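Local coordinates for protein putative transcriptional regulator (Clostridium difficile, PDB 3QI7) that is of unknown function but has a periplasmic-binding-protein-like fold and is probably a lipoprotein that binds a small ligand such as a sugar, at residues 40-45 / 55-60; 11-16 / 317-322; 27-32 / 59-64; 86-91 / 112-117. All blocks are in the same frame, centred on the assembly; numbering follows the deposited sequence. Where two conformers were deposited one is given.

Contact 1 (40-45 / 55-60)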
# COMPACT_ATOMS: atom_id res chain seq x y z
N GLU A 40 -16.10 -6.67 16.66
CA GLU A 40 -16.57 -7.35 17.88
C GLU A 40 -17.18 -6.34 18.85
O GLU A 40 -18.25 -6.58 19.40
CB GLU A 40 -15.47 -8.15 18.56
CG GLU A 40 -15.11 -9.46 17.88
CD GLU A 40 -13.77 -10.04 18.36
OE1 GLU A 40 -12.98 -9.30 18.98
OE2 GLU A 40 -13.53 -11.23 18.09
N GLU A 41 -16.51 -5.22 19.03
CA GLU A 41 -17.01 -4.15 19.91
C GLU A 41 -18.33 -3.54 19.43
O GLU A 41 -19.24 -3.32 20.23
CB GLU A 41 -15.95 -3.06 20.04
CG GLU A 41 -14.73 -3.53 20.82
CD GLU A 41 -15.10 -3.96 22.23
OE1 GLU A 41 -15.55 -3.10 23.00
OE2 GLU A 41 -14.96 -5.16 22.56
N GLU A 42 -18.42 -3.25 18.14
CA GLU A 42 -19.66 -2.77 17.53
C GLU A 42 -20.80 -3.74 17.82
O GLU A 42 -21.93 -3.31 18.10
CB GLU A 42 -19.52 -2.64 16.01
CG GLU A 42 -19.09 -1.26 15.51
CD GLU A 42 -18.87 -1.21 13.98
OE1 GLU A 42 -19.67 -1.80 13.22
OE2 GLU A 42 -17.88 -0.58 13.54
N ASN A 43 -20.52 -5.03 17.73
CA ASN A 43 -21.55 -6.04 17.91
C ASN A 43 -22.07 -6.14 19.36
O ASN A 43 -23.06 -6.82 19.60
CB ASN A 43 -21.05 -7.41 17.45
CG ASN A 43 -20.93 -7.54 15.94
OD1 ASN A 43 -21.62 -6.87 15.16
ND2 ASN A 43 -20.06 -8.45 15.51
N LYS A 44 -21.40 -5.48 20.31
CA LYS A 44 -21.86 -5.47 21.71
C LYS A 44 -23.00 -4.46 21.95
O LYS A 44 -23.73 -4.60 22.93
CB LYS A 44 -20.70 -5.20 22.68
CG LYS A 44 -19.70 -6.35 22.78
CD LYS A 44 -18.51 -5.99 23.66
CE LYS A 44 -17.41 -7.03 23.57
NZ LYS A 44 -16.19 -6.62 24.34
N ILE A 45 -23.12 -3.45 21.08
CA ILE A 45 -24.20 -2.45 21.18
C ILE A 45 -25.37 -2.94 20.34
O ILE A 45 -25.25 -3.01 19.11
CB ILE A 45 -23.79 -1.04 20.63
CG1 ILE A 45 -22.34 -0.68 20.98
CG2 ILE A 45 -24.74 0.02 21.18
CD1 ILE A 45 -22.06 -0.67 22.45
N VAL A 55 -27.70 -4.80 12.42
CA VAL A 55 -27.27 -6.05 11.82
C VAL A 55 -25.86 -6.32 12.36
O VAL A 55 -25.12 -5.38 12.64
CB VAL A 55 -27.23 -5.94 10.29
CG1 VAL A 55 -26.82 -7.26 9.68
CG2 VAL A 55 -28.60 -5.47 9.74
N LYS A 56 -25.49 -7.58 12.53
CA LYS A 56 -24.17 -7.93 13.07
C LYS A 56 -23.23 -8.41 11.98
O LYS A 56 -23.62 -9.18 11.09
CB LYS A 56 -24.28 -8.98 14.18
CG LYS A 56 -24.79 -8.44 15.53
CD LYS A 56 -25.10 -9.56 16.52
CE LYS A 56 -26.03 -9.08 17.65
NZ LYS A 56 -25.41 -8.02 18.52
N GLN A 57 -21.99 -7.94 12.05
CA GLN A 57 -20.96 -8.36 11.11
C GLN A 57 -19.71 -8.75 11.88
O GLN A 57 -19.35 -8.09 12.86
CB GLN A 57 -20.62 -7.24 10.10
CG GLN A 57 -21.46 -5.96 10.19
CD GLN A 57 -20.87 -4.89 11.10
OE1 GLN A 57 -20.97 -3.70 10.80
NE2 GLN A 57 -20.26 -5.29 12.21
N THR A 58 -19.05 -9.81 11.43
CA THR A 58 -17.75 -10.22 11.97
C THR A 58 -16.78 -10.49 10.82
O THR A 58 -17.19 -10.73 9.68
CB THR A 58 -17.81 -11.53 12.87
OG1 THR A 58 -18.45 -12.58 12.14
CG2 THR A 58 -18.54 -11.32 14.21
N ILE A 59 -15.51 -10.45 11.13
CA ILE A 59 -14.49 -10.74 10.16
C ILE A 59 -14.00 -12.16 10.39
O ILE A 59 -13.74 -12.55 11.54
CB ILE A 59 -13.32 -9.74 10.27
CG1 ILE A 59 -13.75 -8.40 9.67
CG2 ILE A 59 -12.09 -10.28 9.55
CD1 ILE A 59 -12.89 -7.21 10.09
N LYS A 60 -13.94 -12.95 9.32
CA LYS A 60 -13.29 -14.24 9.37
C LYS A 60 -11.92 -14.15 8.72
O LYS A 60 -11.82 -14.12 7.47
CB LYS A 60 -14.13 -15.32 8.67
CG LYS A 60 -13.54 -16.75 8.76
CD LYS A 60 -14.58 -17.78 8.32
CE LYS A 60 -14.25 -19.20 8.83
NZ LYS A 60 -13.39 -19.88 7.84
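Asn43, near the C-terminal end of helix 26-42, sets its side-chain amide against the backbone of Gln57 at the start of strand 57-63. Its ND2 donates to Gln57 O at 2.8 Å, approaching from above the carbonyl plane rather than on a lone pair, while its OD1 takes a weak bond from Gln57 N at 3.3 Å. One residue thus has both its backbone polar atoms met by one amide. With chi1 at -72° the Asn43 amide swings back beside its own backbone N and lies between the side chains of the residues flanking Gln57: Thr58 CG2 is 3.5 Å from ND2, and Lys56 CB is the same distance from OD1. This is the tight part of the contact. The Lys56 chain runs on past the amide, bends at its last torsion and brings NZ to Asn43 O at 2.9 Å, a weak bond on the exposed side. At the other margin Glu42 OE1 and Gln57 OE1, both acceptors, come within 3.3 Å of each other without bonding; Gln57 OE1 is held by Lys323, whose positive charge probably eases the closeness, whereas Gln57 NE2 is buried with no partner in the model. Lys44 and Glu41 pair with each other on the outer surface. The chemistry is polar, consistent with a side-chain amide partly standing in for a neighbouring strand by meeting N and O of Gln57.

Contact 2 (11-16 / 317-322)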
# COMPACT_ATOMS: atom_id res chain seq x y z
N ASP A 11 -29.61 -10.78 7.10
CA ASP A 11 -29.02 -11.71 8.06
C ASP A 11 -27.67 -11.22 8.58
O ASP A 11 -26.91 -10.56 7.86
CB ASP A 11 -28.80 -13.10 7.44
CG ASP A 11 -30.09 -13.86 7.14
OD1 ASP A 11 -31.14 -13.58 7.76
OD2 ASP A 11 -30.05 -14.76 6.28
N ASP A 12 -27.35 -11.57 9.81
CA ASP A 12 -26.01 -11.34 10.33
C ASP A 12 -25.02 -12.06 9.41
O ASP A 12 -25.33 -13.12 8.86
CB ASP A 12 -25.91 -11.84 11.76
CG ASP A 12 -26.81 -11.05 12.72
OD1 ASP A 12 -27.27 -9.92 12.37
OD2 ASP A 12 -27.03 -11.56 13.84
N PHE A 13 -23.85 -11.46 9.18
CA PHE A 13 -22.99 -11.99 8.13
C PHE A 13 -21.53 -11.99 8.49
O PHE A 13 -21.12 -11.39 9.49
CB PHE A 13 -23.26 -11.24 6.81
CG PHE A 13 -22.92 -9.77 6.85
CD1 PHE A 13 -23.82 -8.84 7.36
CD2 PHE A 13 -21.70 -9.32 6.34
CE1 PHE A 13 -23.53 -7.49 7.38
CE2 PHE A 13 -21.39 -7.95 6.36
CZ PHE A 13 -22.32 -7.03 6.87
N LYS A 14 -20.74 -12.72 7.71
CA LYS A 14 -19.27 -12.69 7.85
C LYS A 14 -18.61 -12.07 6.60
O LYS A 14 -19.07 -12.28 5.46
CB LYS A 14 -18.72 -14.10 8.08
CG LYS A 14 -19.23 -14.81 9.34
CD LYS A 14 -18.52 -16.16 9.50
CE LYS A 14 -19.01 -16.94 10.74
NZ LYS A 14 -18.93 -18.40 10.47
N VAL A 15 -17.59 -11.27 6.84
CA VAL A 15 -16.68 -10.81 5.80
C VAL A 15 -15.38 -11.59 5.96
O VAL A 15 -14.66 -11.41 6.94
CB VAL A 15 -16.42 -9.30 5.90
CG1 VAL A 15 -15.46 -8.85 4.79
CG2 VAL A 15 -17.76 -8.51 5.78
N ALA A 16 -15.10 -12.48 5.03
CA ALA A 16 -13.88 -13.27 5.10
C ALA A 16 -12.75 -12.43 4.51
O ALA A 16 -12.94 -11.82 3.47
CB ALA A 16 -14.03 -14.60 4.35
N LEU A 317 -15.94 -1.37 2.65
CA LEU A 317 -16.76 -1.39 1.44
C LEU A 317 -17.63 -2.64 1.40
O LEU A 317 -18.84 -2.56 1.12
CB LEU A 317 -15.86 -1.35 0.20
CG LEU A 317 -16.30 -0.68 -1.09
CD1 LEU A 317 -17.04 0.65 -0.88
CD2 LEU A 317 -15.03 -0.49 -1.95
N ALA A 318 -17.01 -3.79 1.64
CA ALA A 318 -17.75 -5.05 1.67
C ALA A 318 -18.91 -4.97 2.66
O ALA A 318 -20.05 -5.28 2.33
CB ALA A 318 -16.83 -6.23 2.03
N THR A 319 -18.63 -4.53 3.88
CA THR A 319 -19.68 -4.37 4.91
C THR A 319 -20.83 -3.46 4.45
O THR A 319 -22.03 -3.79 4.60
CB THR A 319 -19.05 -3.83 6.22
OG1 THR A 319 -18.06 -4.77 6.66
CG2 THR A 319 -20.12 -3.63 7.32
N GLU A 320 -20.49 -2.32 3.86
CA GLU A 320 -21.48 -1.38 3.39
C GLU A 320 -22.30 -2.00 2.27
O GLU A 320 -23.53 -1.82 2.19
CB GLU A 320 -20.80 -0.11 2.88
CG GLU A 320 -21.72 0.96 2.27
CD GLU A 320 -22.46 1.79 3.30
OE1 GLU A 320 -22.08 1.76 4.48
OE2 GLU A 320 -23.44 2.49 2.91
N MSE A 321 -21.60 -2.71 1.39
CA MSE A 321 -22.25 -3.33 0.24
C MSE A 321 -23.24 -4.40 0.68
O MSE A 321 -24.34 -4.50 0.11
CB MSE A 321 -21.20 -3.94 -0.72
CG MSE A 321 -20.43 -2.91 -1.53
SE MSE A 321 -18.93 -3.72 -2.53
CE MSE A 321 -20.06 -4.24 -4.09
N VAL A 322 -22.86 -5.21 1.66
CA VAL A 322 -23.75 -6.25 2.17
C VAL A 322 -24.93 -5.60 2.92
O VAL A 322 -26.07 -5.93 2.64
CB VAL A 322 -23.02 -7.31 3.06
CG1 VAL A 322 -24.03 -8.32 3.61
CG2 VAL A 322 -21.92 -8.04 2.25
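Thr319 OG1 lies 3.9 Å from Val15 CG2 and is also gripped by two hydrogen-bond partners, the Tyr39 hydroxyl and Ile315 O one turn earlier in its own helix. A chi1 of -60° places the oxygen beside the backbone N, in range of that carbonyl, and sends CG2 the other way, to 4.1 Å from Phe13 CZ. The rest of the contact is apolar. Val322 CG1 sits squarely over one face of the Phe13 ring, 3.5 Å from its centroid and 4° off the normal, a nearly ideal CH-pi contact; Val322 CB adds a touch at the rim, 3.7 Å from Phe13 CE2. The CB of Phe13 points toward the helix, its CG lies between the backbone N and the carbonyl carbon, and Asp11 O lies in the ring plane at the edge. Further along the strand Val15 branches to both neighbours on the helix, CG2 facing Thr319 and CG1 reaching 4.0 Å from Ala318 CB. The alternation of Phe13 and Val15 along the strand thus meets one side of a helix that runs nearly antiparallel to it, with the short axes 9.4 Å apart at 149°. Strand 13-19 lies between strands 57-63 and 88-94 in the sheet, and helix 306-324 packs over them: Ala318 also touches Ala90 and Ile117, Val322 touches Gln89 and Ile115, and Leu317 turns to helix 334-345.

Contact 3 (27-32 / 59-64)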
# COMPACT_ATOMS: atom_id res chain seq x y z
N VAL A 27 1.84 -6.14 8.54
CA VAL A 27 0.91 -5.01 8.50
C VAL A 27 -0.50 -5.45 8.07
O VAL A 27 -1.48 -5.10 8.73
CB VAL A 27 1.46 -3.84 7.59
CG1 VAL A 27 0.33 -2.83 7.26
CG2 VAL A 27 2.62 -3.11 8.30
N GLN A 28 -0.60 -6.20 6.98
CA GLN A 28 -1.88 -6.70 6.51
C GLN A 28 -2.55 -7.58 7.58
O GLN A 28 -3.77 -7.46 7.83
CB GLN A 28 -1.70 -7.51 5.21
CG GLN A 28 -1.23 -6.69 4.03
CD GLN A 28 0.29 -6.75 3.82
OE1 GLN A 28 1.14 -6.57 4.76
NE2 GLN A 28 0.65 -7.02 2.59
N TYR A 29 -1.75 -8.45 8.20
CA TYR A 29 -2.28 -9.43 9.17
C TYR A 29 -2.87 -8.71 10.39
O TYR A 29 -4.04 -8.96 10.80
CB TYR A 29 -1.18 -10.40 9.58
CG TYR A 29 -1.67 -11.53 10.46
CD1 TYR A 29 -1.94 -11.33 11.82
CD2 TYR A 29 -1.88 -12.80 9.93
CE1 TYR A 29 -2.41 -12.34 12.61
CE2 TYR A 29 -2.32 -13.82 10.73
CZ TYR A 29 -2.58 -13.59 12.07
OH TYR A 29 -3.04 -14.63 12.86
N ASN A 30 -2.07 -7.81 10.95
CA ASN A 30 -2.49 -7.07 12.12
C ASN A 30 -3.61 -6.06 11.87
O ASN A 30 -4.42 -5.85 12.77
CB ASN A 30 -1.30 -6.43 12.83
CG ASN A 30 -0.45 -7.45 13.59
OD1 ASN A 30 -0.85 -8.58 13.82
ND2 ASN A 30 0.74 -7.02 14.02
N MSE A 31 -3.68 -5.44 10.68
CA MSE A 31 -4.81 -4.55 10.37
C MSE A 31 -6.13 -5.34 10.36
O MSE A 31 -7.11 -4.89 10.97
CB MSE A 31 -4.60 -3.81 9.04
CG MSE A 31 -5.85 -3.04 8.52
SE MSE A 31 -6.60 -1.77 9.81
CE MSE A 31 -4.94 -0.81 10.22
N VAL A 32 -6.15 -6.49 9.69
CA VAL A 32 -7.33 -7.36 9.70
C VAL A 32 -7.73 -7.75 11.13
O VAL A 32 -8.92 -7.71 11.50
CB VAL A 32 -7.08 -8.62 8.83
CG1 VAL A 32 -8.21 -9.59 8.94
CG2 VAL A 32 -6.89 -8.23 7.34
N ILE A 59 -15.51 -10.45 11.13
CA ILE A 59 -14.49 -10.74 10.16
C ILE A 59 -14.00 -12.16 10.39
O ILE A 59 -13.74 -12.55 11.54
CB ILE A 59 -13.32 -9.74 10.27
CG1 ILE A 59 -13.75 -8.40 9.67
CG2 ILE A 59 -12.09 -10.28 9.55
CD1 ILE A 59 -12.89 -7.21 10.09
N LYS A 60 -13.94 -12.95 9.32
CA LYS A 60 -13.29 -14.24 9.37
C LYS A 60 -11.92 -14.15 8.72
O LYS A 60 -11.82 -14.12 7.47
CB LYS A 60 -14.13 -15.32 8.67
CG LYS A 60 -13.54 -16.75 8.76
CD LYS A 60 -14.58 -17.78 8.32
CE LYS A 60 -14.25 -19.20 8.83
NZ LYS A 60 -13.39 -19.88 7.84
N HIS A 61 -10.89 -14.12 9.55
CA HIS A 61 -9.53 -14.03 9.05
C HIS A 61 -8.98 -15.39 8.58
O HIS A 61 -8.73 -16.29 9.38
CB HIS A 61 -8.62 -13.42 10.11
CG HIS A 61 -7.27 -13.01 9.60
ND1 HIS A 61 -6.30 -12.48 10.41
CD2 HIS A 61 -6.74 -13.05 8.35
CE1 HIS A 61 -5.22 -12.20 9.70
NE2 HIS A 61 -5.46 -12.55 8.45
N VAL A 62 -8.75 -15.51 7.28
CA VAL A 62 -8.22 -16.72 6.67
C VAL A 62 -6.74 -16.51 6.35
O VAL A 62 -6.38 -15.53 5.67
CB VAL A 62 -8.96 -17.01 5.35
CG1 VAL A 62 -8.40 -18.28 4.66
CG2 VAL A 62 -10.47 -17.14 5.58
N VAL A 63 -5.89 -17.41 6.84
CA VAL A 63 -4.45 -17.26 6.72
C VAL A 63 -3.90 -18.24 5.70
O VAL A 63 -4.08 -19.44 5.80
CB VAL A 63 -3.76 -17.46 8.06
CG1 VAL A 63 -2.26 -17.14 7.97
CG2 VAL A 63 -4.47 -16.61 9.12
N LEU A 64 -3.26 -17.70 4.67
CA LEU A 64 -2.66 -18.54 3.64
C LEU A 64 -1.47 -19.33 4.20
O LEU A 64 -0.79 -18.85 5.11
CB LEU A 64 -2.18 -17.69 2.46
CG LEU A 64 -3.23 -16.96 1.62
CD1 LEU A 64 -2.57 -15.74 0.94
CD2 LEU A 64 -3.90 -17.87 0.58
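Val32 and His61 bring the two backbones closest, 7.1 Å from CA to CA, where helix segment 27-32 runs nearly antiparallel to strand segment 59-63 at 156°, with the axes 10.0 Å apart. His61 is the side chain that fills the gap. Its CG is anti to the backbone N (chi1 -167°), which carries the imidazole toward the helix, where it meets Val32 and Tyr29. Val32 CG1 covers one face of the imidazole in a CH-pi contact, 3.7 Å from the ring centroid and close to the normal, while Val63 CG2 lies over the opposite face toward its rim. The leading edge of the imidazole meets the Tyr29 ring: His61 CE1 stands 3.4 Å from Tyr29 CD2 and above the phenol face, an edge-to-face pair with planes at 54°. Both imidazole nitrogens are bonded, ND1 to Glu33 OE2 and NE2 to Thr19 OG1, so the rotation of the ring is fixed; the carboxylate probably polarises it as well. Smaller apolar touches flank the ring pair, Tyr29 CE2 to Val63 CG2 at 3.9 Å and Val32 CG1 to Ile59 CG2 at 4.0 Å. Helix 26-42 thus covers the outer part of the sheet: Tyr29 and Val32 also reach Thr19 on the neighbouring strand 13-19, and Ile59 packs on against Met35, Ala36 and Tyr39 of the same helix and Ile315 of helix 306-324.

Contact 4 (86-91 / 112-117)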
# COMPACT_ATOMS: atom_id res chain seq x y z
N LYS A 86 -22.55 -20.53 5.07
CA LYS A 86 -23.74 -19.80 4.65
C LYS A 86 -23.77 -18.33 5.09
O LYS A 86 -24.49 -17.52 4.51
CB LYS A 86 -24.98 -20.54 5.17
CG LYS A 86 -26.32 -19.94 4.80
CD LYS A 86 -27.39 -21.04 4.65
CE LYS A 86 -28.81 -20.52 4.85
NZ LYS A 86 -29.02 -19.15 4.30
N GLU A 87 -22.99 -18.00 6.12
CA GLU A 87 -22.98 -16.64 6.66
C GLU A 87 -21.95 -15.73 5.97
O GLU A 87 -22.06 -14.51 6.07
CB GLU A 87 -22.71 -16.70 8.17
CG GLU A 87 -23.70 -17.60 8.93
CD GLU A 87 -23.64 -17.40 10.43
OE1 GLU A 87 -22.53 -17.47 10.99
OE2 GLU A 87 -24.70 -17.15 11.05
N VAL A 88 -20.95 -16.32 5.30
CA VAL A 88 -19.98 -15.58 4.50
C VAL A 88 -20.67 -14.93 3.31
O VAL A 88 -21.19 -15.62 2.41
CB VAL A 88 -18.80 -16.48 4.01
CG1 VAL A 88 -17.85 -15.71 3.04
CG2 VAL A 88 -17.99 -17.00 5.21
N GLN A 89 -20.69 -13.60 3.33
CA GLN A 89 -21.32 -12.80 2.29
C GLN A 89 -20.34 -11.95 1.47
O GLN A 89 -20.75 -11.37 0.45
CB GLN A 89 -22.40 -11.92 2.91
CG GLN A 89 -23.51 -12.70 3.60
CD GLN A 89 -24.33 -13.52 2.63
OE1 GLN A 89 -24.38 -13.20 1.44
NE2 GLN A 89 -24.96 -14.59 3.11
N ALA A 90 -19.07 -11.89 1.88
CA ALA A 90 -18.06 -11.24 1.06
C ALA A 90 -16.69 -11.85 1.35
O ALA A 90 -16.42 -12.32 2.47
CB ALA A 90 -18.05 -9.71 1.31
N ILE A 91 -15.85 -11.88 0.32
CA ILE A 91 -14.45 -12.30 0.47
C ILE A 91 -13.50 -11.22 -0.04
O ILE A 91 -13.58 -10.82 -1.20
CB ILE A 91 -14.15 -13.64 -0.27
CG1 ILE A 91 -15.09 -14.75 0.21
CG2 ILE A 91 -12.70 -14.05 -0.03
CD1 ILE A 91 -15.01 -16.03 -0.63
N PRO A 112 -22.92 -17.25 -6.36
CA PRO A 112 -22.93 -16.01 -7.14
C PRO A 112 -23.09 -14.72 -6.33
O PRO A 112 -22.62 -13.66 -6.77
CB PRO A 112 -24.15 -16.18 -8.08
CG PRO A 112 -24.37 -17.64 -8.15
CD PRO A 112 -23.94 -18.21 -6.84
N GLU A 113 -23.72 -14.80 -5.16
CA GLU A 113 -24.05 -13.60 -4.37
C GLU A 113 -22.89 -13.08 -3.47
O GLU A 113 -22.94 -11.95 -3.01
CB GLU A 113 -25.32 -13.83 -3.54
CG GLU A 113 -25.13 -14.58 -2.20
CD GLU A 113 -24.91 -16.09 -2.32
OE1 GLU A 113 -24.77 -16.64 -3.44
OE2 GLU A 113 -24.86 -16.74 -1.26
N ILE A 114 -21.88 -13.91 -3.22
CA ILE A 114 -20.71 -13.47 -2.46
C ILE A 114 -19.98 -12.34 -3.21
O ILE A 114 -19.62 -12.48 -4.37
CB ILE A 114 -19.73 -14.65 -2.14
CG1 ILE A 114 -20.41 -15.64 -1.18
CG2 ILE A 114 -18.42 -14.13 -1.52
CD1 ILE A 114 -19.47 -16.73 -0.56
N ILE A 115 -19.77 -11.23 -2.51
CA ILE A 115 -19.06 -10.08 -3.06
C ILE A 115 -17.57 -10.34 -2.94
O ILE A 115 -17.08 -10.54 -1.84
CB ILE A 115 -19.42 -8.85 -2.24
CG1 ILE A 115 -20.91 -8.55 -2.42
CG2 ILE A 115 -18.58 -7.64 -2.67
CD1 ILE A 115 -21.37 -7.37 -1.61
N THR A 116 -16.86 -10.36 -4.06
CA THR A 116 -15.41 -10.58 -4.05
C THR A 116 -14.61 -9.30 -4.33
O THR A 116 -14.95 -8.53 -5.23
CB THR A 116 -15.02 -11.69 -5.05
OG1 THR A 116 -15.59 -11.39 -6.33
CG2 THR A 116 -15.52 -13.06 -4.54
N ILE A 117 -13.54 -9.08 -3.56
CA ILE A 117 -12.78 -7.85 -3.62
C ILE A 117 -11.28 -8.18 -3.52
O ILE A 117 -10.86 -8.88 -2.58
CB ILE A 117 -13.16 -6.90 -2.45
CG1 ILE A 117 -14.67 -6.72 -2.34
CG2 ILE A 117 -12.42 -5.54 -2.58
CD1 ILE A 117 -15.10 -5.74 -1.32
O HOH W 1 -26.19 -16.31 0.77
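Gln89 and Glu113 present their flat groups to each other obliquely, the amide and carboxylate planes 45° apart. No direct bond joins them; Gln89 OE1 instead approaches the aliphatic Glu113 CG at 4.0 Å, and a water at the outer end accepts from Gln89 NE2 (3.2 Å) and donates to Glu113 OE2. The Glu113 chain is folded, with CG between backbone N and carbonyl carbon (chi1 83°) and a bend at chi2, which brings CG near Gln89 OE1; its OE2 also has a salt bridge with Arg111. Beyond this polar end the backbones pair as parallel strands. Ile115 N donates to Gln89 O at 3.1 Å, Ile91 N to Ile115 O at 2.8 Å, and Ile117 N to Ile91 O at 2.9 Å, so that Ile115 uses both its N and its O on the two residues flanking Ala90. The strands are the two arms of a beta-alpha-beta crossover through helix 101-110, a unit of the alternating alpha/beta architecture expected of a periplasmic binding protein-like domain. On the face toward that helix Ile114 is central: its CG2 meets Ile91 CG1 at 3.8 Å, its CD1 reaches Val88 CG1 at 4.1 Å, and Val107 touches both Ile114 and Ile91. On the other face Ala90 CB and Ile115 CB lie 3.9 Å apart beneath helix 306-324, where Ala90 meets Ala318, Ile115 meets Met321 and Ile117 meets Ala314.

How the contacts relate
Contacts 2 and 4 are buried, their centres about 8 Å apart, whereas contacts 1 and 3 lie at the surface. All four reach one sheet. Contacts 1 and 3 use the same helix 26-42 and strand 57-63, sharing Ile59 and Lys60, but at different places: the first relies on amide and backbone bonds near the C-terminal end of the helix, the second on ring and methyl packing. Contact 2 adds helix 306-324 to the adjacent strand, which bonds to the strand of contact 1 through Val15 and to that of contact 4 through Lys14 and Ala16. Contact 4 alone is strand-to-strand pairing; it adds backbone bonds to apolar packing, whereas contact 2 joins its two segments by apolar packing.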